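Local structure of NmrA family protein (Shigella flexneri 2a, 3QVO) at residues A171-E176 and V195-V200; I49-F54 and P66-I71. The protein is of unknown function but has a Rossmann fold of the NmrA family and probably binds NAD(P). All coordinates share one frame; numbering follows the deposited sequence. Where two conformers were deposited one is given.

Overall arrangement
From the N terminus, strand 24-29 and helix 34-43 lead into strand 49-55, where contact 2 opens; it closes a short link without a helix when the chain returns at 66-71 to lay down strand 69-73 alongside. The chain then crosses the sheet through strands 91-95 and 119-123 to strand 164-174, at whose end contact 1 begins. That contact closes an 18-residue excursion by bringing back 194-196 and starting helix 197-209. The two contacts follow one another in series, neither nested nor crossed. Both add a parallel neighbour to the same mixed sheet, with centres about 24 Å apart, and both have side chains that reach helix 34-43.

Contact 1. Residues A171-E176 and V195-V200; sequences AWLTDE and VSRKSV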
ATOM      1  N   ALA A 171       9.869  -7.788   0.269  1.00 65.33           N
ATOM      2  CA  ALA A 171      11.254  -7.995   0.492  1.00 67.85           C
ATOM      3  C   ALA A 171      11.948  -6.693   0.175  1.00 69.30           C
ATOM      4  O   ALA A 171      11.286  -5.691  -0.101  1.00 66.38           O
ATOM      5  CB  ALA A 171      11.762  -9.145  -0.377  1.00 68.69           C
ATOM      6  N   TRP A 172      13.275  -6.706   0.250  1.00 73.04           N
ATOM      7  CA  TRP A 172      14.098  -5.508   0.020  0.50 75.30           C
ATOM      8  C   TRP A 172      13.794  -4.923  -1.361  1.00 74.60           C
ATOM      9  O   TRP A 172      13.887  -5.612  -2.366  1.00 74.80           O
ATOM     10  CB  TRP A 172      15.600  -5.842   0.165  0.50 78.83           C
ATOM     11  CG  TRP A 172      16.532  -4.657   0.444  0.50 83.99           C
ATOM     12  CD1 TRP A 172      16.705  -4.023   1.641  0.50 87.10           C
ATOM     13  CD2 TRP A 172      17.453  -4.020  -0.480  0.50 90.46           C
ATOM     14  NE1 TRP A 172      17.657  -3.024   1.523  0.50 90.66           N
ATOM     15  CE2 TRP A 172      18.124  -2.999   0.234  0.50 92.70           C
ATOM     16  CE3 TRP A 172      17.761  -4.206  -1.837  0.50 93.05           C
ATOM     17  CZ2 TRP A 172      19.082  -2.163  -0.365  0.50 97.34           C
ATOM     18  CZ3 TRP A 172      18.715  -3.369  -2.432  0.50 97.25           C
ATOM     19  CH2 TRP A 172      19.366  -2.367  -1.692  0.50 99.27           C
ATOM     20  N   LEU A 173      13.449  -3.649  -1.397  1.00 74.29           N
ATOM     21  CA  LEU A 173      13.007  -3.023  -2.619  1.00 74.45           C
ATOM     22  C   LEU A 173      14.148  -2.624  -3.523  1.00 77.78           C
ATOM     23  O   LEU A 173      15.063  -1.943  -3.086  1.00 80.37           O
ATOM     24  CB  LEU A 173      12.138  -1.812  -2.285  1.00 72.70           C
ATOM     25  CG  LEU A 173      10.781  -2.178  -1.674  1.00 70.22           C
ATOM     26  CD1 LEU A 173      10.112  -0.956  -1.126  1.00 68.79           C
ATOM     27  CD2 LEU A 173       9.883  -2.870  -2.690  1.00 71.06           C
ATOM     28  N   THR A 174      14.104  -3.078  -4.780  1.00 78.95           N
ATOM     29  CA  THR A 174      14.948  -2.511  -5.837  1.00 81.54           C
ATOM     30  C   THR A 174      14.134  -1.656  -6.822  1.00 81.27           C
ATOM     31  O   THR A 174      12.865  -1.685  -6.848  1.00 77.80           O
ATOM     32  CB  THR A 174      15.635  -3.585  -6.673  1.00 84.08           C
ATOM     33  OG1 THR A 174      14.677  -4.166  -7.560  1.00 82.38           O
ATOM     34  CG2 THR A 174      16.258  -4.658  -5.797  1.00 84.20           C
ATOM     35  N   ASP A 175      14.886  -0.910  -7.631  1.00 84.08           N
ATOM     36  CA  ASP A 175      14.341  -0.082  -8.691  1.00 84.81           C
ATOM     37  C   ASP A 175      14.558  -0.726 -10.071  1.00 86.57           C
ATOM     38  O   ASP A 175      14.482  -0.057 -11.106  1.00 87.45           O
ATOM     39  CB  ASP A 175      14.939   1.333  -8.615  1.00 86.68           C
ATOM     40  CG  ASP A 175      14.264   2.194  -7.547  1.00 86.34           C
ATOM     41  OD1 ASP A 175      12.993   2.197  -7.464  1.00 86.58           O
ATOM     42  OD2 ASP A 175      14.988   2.882  -6.781  1.00 89.02           O
ATOM     43  N   GLU A 176      14.793  -2.037 -10.082  1.00 86.98           N
ATOM     44  CA  GLU A 176      14.898  -2.793 -11.335  1.00 88.55           C
ATOM     45  C   GLU A 176      13.616  -2.667 -12.191  1.00 86.74           C
ATOM     46  O   GLU A 176      12.517  -2.796 -11.682  1.00 83.04           O
ATOM     47  CB  GLU A 176      15.195  -4.268 -11.030  1.00 88.92           C
ATOM     48  CG  GLU A 176      15.295  -5.184 -12.271  1.00 92.33           C
ATOM     49  CD  GLU A 176      16.393  -6.245 -12.174  1.00 97.03           C
ATOM     50  OE1 GLU A 176      17.001  -6.424 -11.075  1.00 96.19           O
ATOM     51  OE2 GLU A 176      16.664  -6.893 -13.226  1.00101.58           O
ATOM     52  N   VAL A 195      12.751  -7.618  -4.108  1.00 73.45           N
ATOM     53  CA  VAL A 195      11.675  -7.517  -5.084  1.00 71.46           C
ATOM     54  C   VAL A 195      11.637  -6.114  -5.643  1.00 70.71           C
ATOM     55  O   VAL A 195      11.919  -5.152  -4.938  1.00 69.88           O
ATOM     56  CB  VAL A 195      10.314  -7.919  -4.485  1.00 69.11           C
ATOM     57  CG1 VAL A 195       9.805  -6.880  -3.502  1.00 66.05           C
ATOM     58  CG2 VAL A 195       9.325  -8.171  -5.576  1.00 67.57           C
ATOM     59  N   SER A 196      11.351  -6.006  -6.932  1.00 71.02           N
ATOM     60  CA  SER A 196      11.236  -4.717  -7.568  1.00 71.08           C
ATOM     61  C   SER A 196       9.967  -4.000  -7.103  1.00 67.92           C
ATOM     62  O   SER A 196       8.917  -4.602  -6.858  1.00 65.72           O
ATOM     63  CB  SER A 196      11.218  -4.874  -9.104  1.00 73.60           C
ATOM     64  OG  SER A 196       9.976  -5.407  -9.571  1.00 71.02           O
ATOM     65  N   ARG A 197      10.088  -2.698  -6.955  1.00 67.87           N
ATOM     66  CA  ARG A 197       8.941  -1.849  -6.711  1.00 65.38           C
ATOM     67  C   ARG A 197       7.895  -2.026  -7.815  1.00 65.74           C
ATOM     68  O   ARG A 197       6.700  -2.048  -7.558  1.00 64.18           O
ATOM     69  CB  ARG A 197       9.400  -0.402  -6.682  1.00 65.90           C
ATOM     70  CG  ARG A 197      10.209  -0.046  -5.462  1.00 67.87           C
ATOM     71  CD  ARG A 197      10.302   1.457  -5.254  1.00 69.57           C
ATOM     72  NE  ARG A 197      11.003   1.778  -4.019  1.00 71.66           N
ATOM     73  CZ  ARG A 197      12.316   1.673  -3.841  1.00 74.86           C
ATOM     74  NH1 ARG A 197      12.854   1.975  -2.667  1.00 76.04           N
ATOM     75  NH2 ARG A 197      13.095   1.238  -4.810  1.00 77.08           N
ATOM     76  N   LYS A 198       8.348  -2.155  -9.051  1.00 68.63           N
ATOM     77  CA  LYS A 198       7.422  -2.333 -10.161  1.00 70.05           C
ATOM     78  C   LYS A 198       6.617  -3.609  -9.962  1.00 68.75           C
ATOM     79  O   LYS A 198       5.412  -3.636 -10.254  1.00 67.90           O
ATOM     80  CB  LYS A 198       8.195  -2.347 -11.473  1.00 73.60           C
ATOM     81  CG  LYS A 198       7.427  -2.024 -12.709  1.00 78.05           C
ATOM     82  CD  LYS A 198       8.385  -1.584 -13.860  1.00 86.38           C
ATOM     83  CE  LYS A 198       8.718  -0.051 -13.760  1.00 88.49           C
ATOM     84  NZ  LYS A 198       9.691   0.453 -14.772  1.00 89.98           N
ATOM     85  N   SER A 199       7.252  -4.634  -9.397  1.00 68.39           N
ATOM     86  CA  SER A 199       6.552  -5.871  -9.111  1.00 68.05           C
ATOM     87  C   SER A 199       5.431  -5.621  -8.116  1.00 66.02           C
ATOM     88  O   SER A 199       4.284  -6.057  -8.312  1.00 65.13           O
ATOM     89  CB  SER A 199       7.488  -6.925  -8.541  1.00 69.83           C
ATOM     90  OG  SER A 199       8.507  -7.323  -9.478  1.00 71.52           O
ATOM     91  N   VAL A 200       5.757  -4.902  -7.055  1.00 64.71           N
ATOM     92  CA  VAL A 200       4.791  -4.684  -6.006  1.00 62.35           C
ATOM     93  C   VAL A 200       3.656  -3.815  -6.533  1.00 61.40           C
ATOM     94  O   VAL A 200       2.500  -4.054  -6.227  1.00 59.45           O
ATOM     95  CB  VAL A 200       5.436  -4.075  -4.767  1.00 62.14           C
ATOM     96  CG1 VAL A 200       4.385  -3.879  -3.658  1.00 59.70           C
ATOM     97  CG2 VAL A 200       6.566  -4.972  -4.282  1.00 63.32           C
TER
HETATM   98  O   HOH W   1      11.181  -1.143  -9.960  1.00 74.23           O
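Ala171 meets Val195 at the start of this parallel pairing, its CB 4.3 Å from Val195 CG1 in a loose apolar touch. The backbone of Trp172 does the next work: its O accepts from Val195 N at 2.9 Å. Leu173 lies beside Val195 in register and makes two contacts with different atoms. CD2 packs on Val195 CG1 (4.1 Å) and reaches Val200 CG2 on the first turn of the following helix, whereas CB sits over the centre of one face of the Arg197 guanidinium, 3.8 Å from CZ. The leucine and arginine side chains cross at about a right angle.

Thr174 pairs with Ser196, its N bonded to Val195 O at 3.0 Å. Here strand 194-196 of the Rossmann-type sheet passes straight into helix 197-209: Thr174 O takes Arg197 N in a nearly straight bond (169°), already on the first helical residue, while Ser196 is the N-cap, its OG accepting from Ser199 N at 2.8 Å. Chi1 of 73° tucks that OG between the backbone N and carbonyl carbon of Ser196, and Ser196 OG is also hydrogen-bonded to Ile178 O.

The carboxylate of Asp175 turns back to the arginine obliquely, and OD1 reaches Arg197 NH2 at 2.8 Å. The salt bridge has weak hydrogen-bond geometry, although the two planes are only 24° apart. At Glu176 the backbone N makes a weak bond to Thr174 OG1, and a water bridges Glu176 O to Lys198 N.

Contact 2. Residues I49-F54 and P66-I71; sequences IKQTLF and PTNSQI
Gln51 turns its CG in between its own backbone N and carbonyl carbon (chi1 53°) and then runs extended, while Asn68 CG takes the same kind of position on its own residue. Together these torsions bring Gln51 NE2 to Asn68 OD1, a hydrogen bond of 3.1 Å. The setting is a parallel strand pair at one side of a Rossmann-type sheet, with Gln51, Thr52 and Leu53 of strand 49-55 in register with Ser69, Gln70 and Ile71 of strand 69-73.

The amide planes of the glutamine and asparagine stand almost perpendicular, 88° apart. Asn68 OD1 lies in the plane of the Gln51 amide, so the N-H is aimed well, but the donor approaches the asparagine carbonyl 25° out of its plane. A second partner, Ile40 O of helix 34-43, also takes Gln51 NE2, and Asn68 ND2 is held by Leu43 O and Lys46 O, so that both amide groups join the strand pair to the end of that helix and the loop behind it. Pro66 adds an apolar flank, its CG 3.7 Å from Gln51 NE2.

Along the backbone the usual parallel ladder forms: Gln51 N bonds to Asn68 O at 2.8 Å, Gln70 N to Gln51 O, and Leu53 N to Gln70 O. On the face that carries Gln51, the Leu53 methyl CD1 rests against Ser69 CB and lies 4.1 Å from Ile71 CG1. On the face that carries Thr52 and Gln70, Thr52 OG1 is bonded to Gln89 NE2.

A type I turn from Pro66 to Ser69 leads into strand 69-73, and its Pro66 O accepts twice, from Ser69 N at 3.2 Å and from Ser69 OG at 2.7 Å.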
ATOM      1  N   ILE A  49     -11.486   4.463 -13.530  1.00 64.13           N
ATOM      2  CA  ILE A  49     -10.985   4.683 -12.203  1.00 60.33           C
ATOM      3  C   ILE A  49     -10.870   6.180 -11.996  1.00 58.70           C
ATOM      4  O   ILE A  49     -10.462   6.906 -12.897  1.00 59.82           O
ATOM      5  CB  ILE A  49      -9.547   4.189 -12.061  1.00 59.31           C
ATOM      6  CG1 ILE A  49      -9.495   2.682 -12.260  1.00 62.62           C
ATOM      7  CG2 ILE A  49      -8.921   4.742 -10.736  1.00 54.98           C
ATOM      8  CD1 ILE A  49      -9.578   1.862 -11.065  1.00 65.04           C
ATOM      9  N   LYS A  50     -11.201   6.639 -10.818  1.00 56.47           N
ATOM     10  CA  LYS A  50     -10.801   7.966 -10.407  1.00 56.91           C
ATOM     11  C   LYS A  50      -9.836   7.777  -9.244  1.00 55.43           C
ATOM     12  O   LYS A  50     -10.219   7.167  -8.229  1.00 54.74           O
ATOM     13  CB  LYS A  50     -11.985   8.788  -9.955  1.00 56.95           C
ATOM     14  CG  LYS A  50     -11.562  10.114  -9.303  1.00 60.14           C
ATOM     15  CD  LYS A  50     -12.752  10.943  -8.746  1.00 64.35           C
ATOM     16  CE  LYS A  50     -12.300  11.874  -7.570  1.00 66.37           C
ATOM     17  NZ  LYS A  50     -13.386  12.877  -7.099  1.00 70.95           N
ATOM     18  N   GLN A  51      -8.608   8.288  -9.368  1.00 54.46           N
ATOM     19  CA  GLN A  51      -7.624   8.098  -8.282  1.00 52.84           C
ATOM     20  C   GLN A  51      -7.374   9.393  -7.536  1.00 52.01           C
ATOM     21  O   GLN A  51      -7.088  10.413  -8.130  1.00 53.03           O
ATOM     22  CB  GLN A  51      -6.300   7.494  -8.803  1.00 53.15           C
ATOM     23  CG  GLN A  51      -5.636   8.202  -9.977  1.00 54.01           C
ATOM     24  CD  GLN A  51      -4.374   7.489 -10.436  1.00 55.89           C
ATOM     25  OE1 GLN A  51      -3.707   6.850  -9.632  1.00 58.68           O
ATOM     26  NE2 GLN A  51      -4.013   7.635 -11.711  1.00 53.73           N
ATOM     27  N   THR A  52      -7.543   9.355  -6.227  1.00 50.83           N
ATOM     28  CA  THR A  52      -7.328  10.507  -5.403  1.00 50.51           C
ATOM     29  C   THR A  52      -5.978  10.338  -4.756  1.00 50.78           C
ATOM     30  O   THR A  52      -5.728   9.338  -4.110  1.00 50.78           O
ATOM     31  CB  THR A  52      -8.375  10.583  -4.336  1.00 50.09           C
ATOM     32  OG1 THR A  52      -9.661  10.676  -4.947  1.00 49.18           O
ATOM     33  CG2 THR A  52      -8.118  11.782  -3.380  1.00 48.11           C
ATOM     34  N   LEU A  53      -5.109  11.321  -4.936  1.00 52.44           N
ATOM     35  CA  LEU A  53      -3.707  11.208  -4.554  1.00 52.58           C
ATOM     36  C   LEU A  53      -3.470  12.149  -3.388  1.00 53.24           C
ATOM     37  O   LEU A  53      -3.402  13.371  -3.547  1.00 53.97           O
ATOM     38  CB  LEU A  53      -2.819  11.566  -5.721  1.00 53.84           C
ATOM     39  CG  LEU A  53      -3.115  10.839  -7.041  1.00 55.85           C
ATOM     40  CD1 LEU A  53      -2.110  11.271  -8.112  1.00 57.98           C
ATOM     41  CD2 LEU A  53      -3.144   9.303  -6.920  1.00 54.42           C
ATOM     42  N   PHE A  54      -3.359  11.552  -2.205  1.00 52.46           N
ATOM     43  CA  PHE A  54      -3.278  12.249  -0.946  1.00 52.30           C
ATOM     44  C   PHE A  54      -1.825  12.236  -0.509  1.00 53.52           C
ATOM     45  O   PHE A  54      -1.263  11.174  -0.304  1.00 52.12           O
ATOM     46  CB  PHE A  54      -4.111  11.444   0.024  1.00 51.39           C
ATOM     47  CG  PHE A  54      -4.358  12.083   1.346  1.00 52.01           C
ATOM     48  CD1 PHE A  54      -5.470  12.907   1.546  1.00 51.38           C
ATOM     49  CD2 PHE A  54      -3.550  11.762   2.439  1.00 53.38           C
ATOM     50  CE1 PHE A  54      -5.736  13.430   2.810  1.00 54.01           C
ATOM     51  CE2 PHE A  54      -3.786  12.286   3.687  1.00 53.46           C
ATOM     52  CZ  PHE A  54      -4.885  13.130   3.893  1.00 53.11           C
ATOM     53  N   PRO A  66      -2.073  12.642 -14.139  1.00 73.29           N
ATOM     54  CA  PRO A  66      -3.087  11.978 -14.937  1.00 71.54           C
ATOM     55  C   PRO A  66      -4.437  12.651 -14.860  1.00 69.69           C
ATOM     56  O   PRO A  66      -4.772  13.238 -13.841  1.00 67.21           O
ATOM     57  CB  PRO A  66      -3.184  10.576 -14.320  1.00 69.87           C
ATOM     58  CG  PRO A  66      -2.180  10.516 -13.237  1.00 68.51           C
ATOM     59  CD  PRO A  66      -1.661  11.856 -12.964  1.00 70.71           C
ATOM     60  N   THR A  67      -5.222  12.526 -15.927  1.00 70.27           N
ATOM     61  CA  THR A  67      -6.486  13.253 -16.027  1.00 69.46           C
ATOM     62  C   THR A  67      -7.537  12.656 -15.130  1.00 66.32           C
ATOM     63  O   THR A  67      -8.493  13.331 -14.765  1.00 66.38           O
ATOM     64  CB  THR A  67      -6.998  13.295 -17.508  1.00 72.98           C
ATOM     65  OG1 THR A  67      -7.355  11.971 -17.922  1.00 73.25           O
ATOM     66  CG2 THR A  67      -5.924  13.843 -18.404  1.00 73.17           C
ATOM     67  N   ASN A  68      -7.352  11.396 -14.732  1.00 64.28           N
ATOM     68  CA  ASN A  68      -8.265  10.744 -13.820  1.00 61.35           C
ATOM     69  C   ASN A  68      -7.849  10.905 -12.327  1.00 59.35           C
ATOM     70  O   ASN A  68      -8.305  10.139 -11.484  1.00 56.91           O
ATOM     71  CB  ASN A  68      -8.445   9.277 -14.204  1.00 60.73           C
ATOM     72  CG  ASN A  68      -7.172   8.436 -13.943  1.00 62.54           C
ATOM     73  OD1 ASN A  68      -6.131   8.976 -13.557  1.00 61.65           O
ATOM     74  ND2 ASN A  68      -7.272   7.122 -14.134  1.00 58.97           N
ATOM     75  N   SER A  69      -7.054  11.931 -12.002  1.00 60.14           N
ATOM     76  CA  SER A  69      -6.532  12.109 -10.633  1.00 58.57           C
ATOM     77  C   SER A  69      -7.039  13.353  -9.990  1.00 58.93           C
ATOM     78  O   SER A  69      -7.422  14.301 -10.644  1.00 59.79           O
ATOM     79  CB  SER A  69      -5.002  12.181 -10.590  1.00 59.89           C
ATOM     80  OG  SER A  69      -4.514  13.406 -11.153  1.00 61.99           O
ATOM     81  N   GLN A  70      -7.078  13.304  -8.659  1.00 57.81           N
ATOM     82  CA  GLN A  70      -7.343  14.454  -7.864  1.00 57.81           C
ATOM     83  C   GLN A  70      -6.235  14.436  -6.823  1.00 56.91           C
ATOM     84  O   GLN A  70      -5.977  13.408  -6.183  1.00 55.85           O
ATOM     85  CB  GLN A  70      -8.724  14.391  -7.228  1.00 56.84           C
ATOM     86  CG  GLN A  70      -8.979  15.521  -6.297  1.00 59.61           C
ATOM     87  CD  GLN A  70     -10.434  15.968  -6.270  1.00 65.76           C
ATOM     88  OE1 GLN A  70     -11.274  15.335  -5.633  1.00 66.74           O
ATOM     89  NE2 GLN A  70     -10.736  17.068  -6.980  1.00 66.50           N
ATOM     90  N   ILE A  71      -5.572  15.566  -6.683  1.00 57.13           N
ATOM     91  CA  ILE A  71      -4.433  15.665  -5.806  1.00 56.91           C
ATOM     92  C   ILE A  71      -4.799  16.534  -4.630  1.00 55.46           C
ATOM     93  O   ILE A  71      -5.131  17.717  -4.781  1.00 55.66           O
ATOM     94  CB  ILE A  71      -3.221  16.252  -6.509  1.00 59.53           C
ATOM     95  CG1 ILE A  71      -2.716  15.266  -7.562  1.00 60.45           C
ATOM     96  CG2 ILE A  71      -2.122  16.499  -5.478  1.00 58.74           C
ATOM     97  CD1 ILE A  71      -1.781  15.896  -8.583  1.00 61.91           C
TER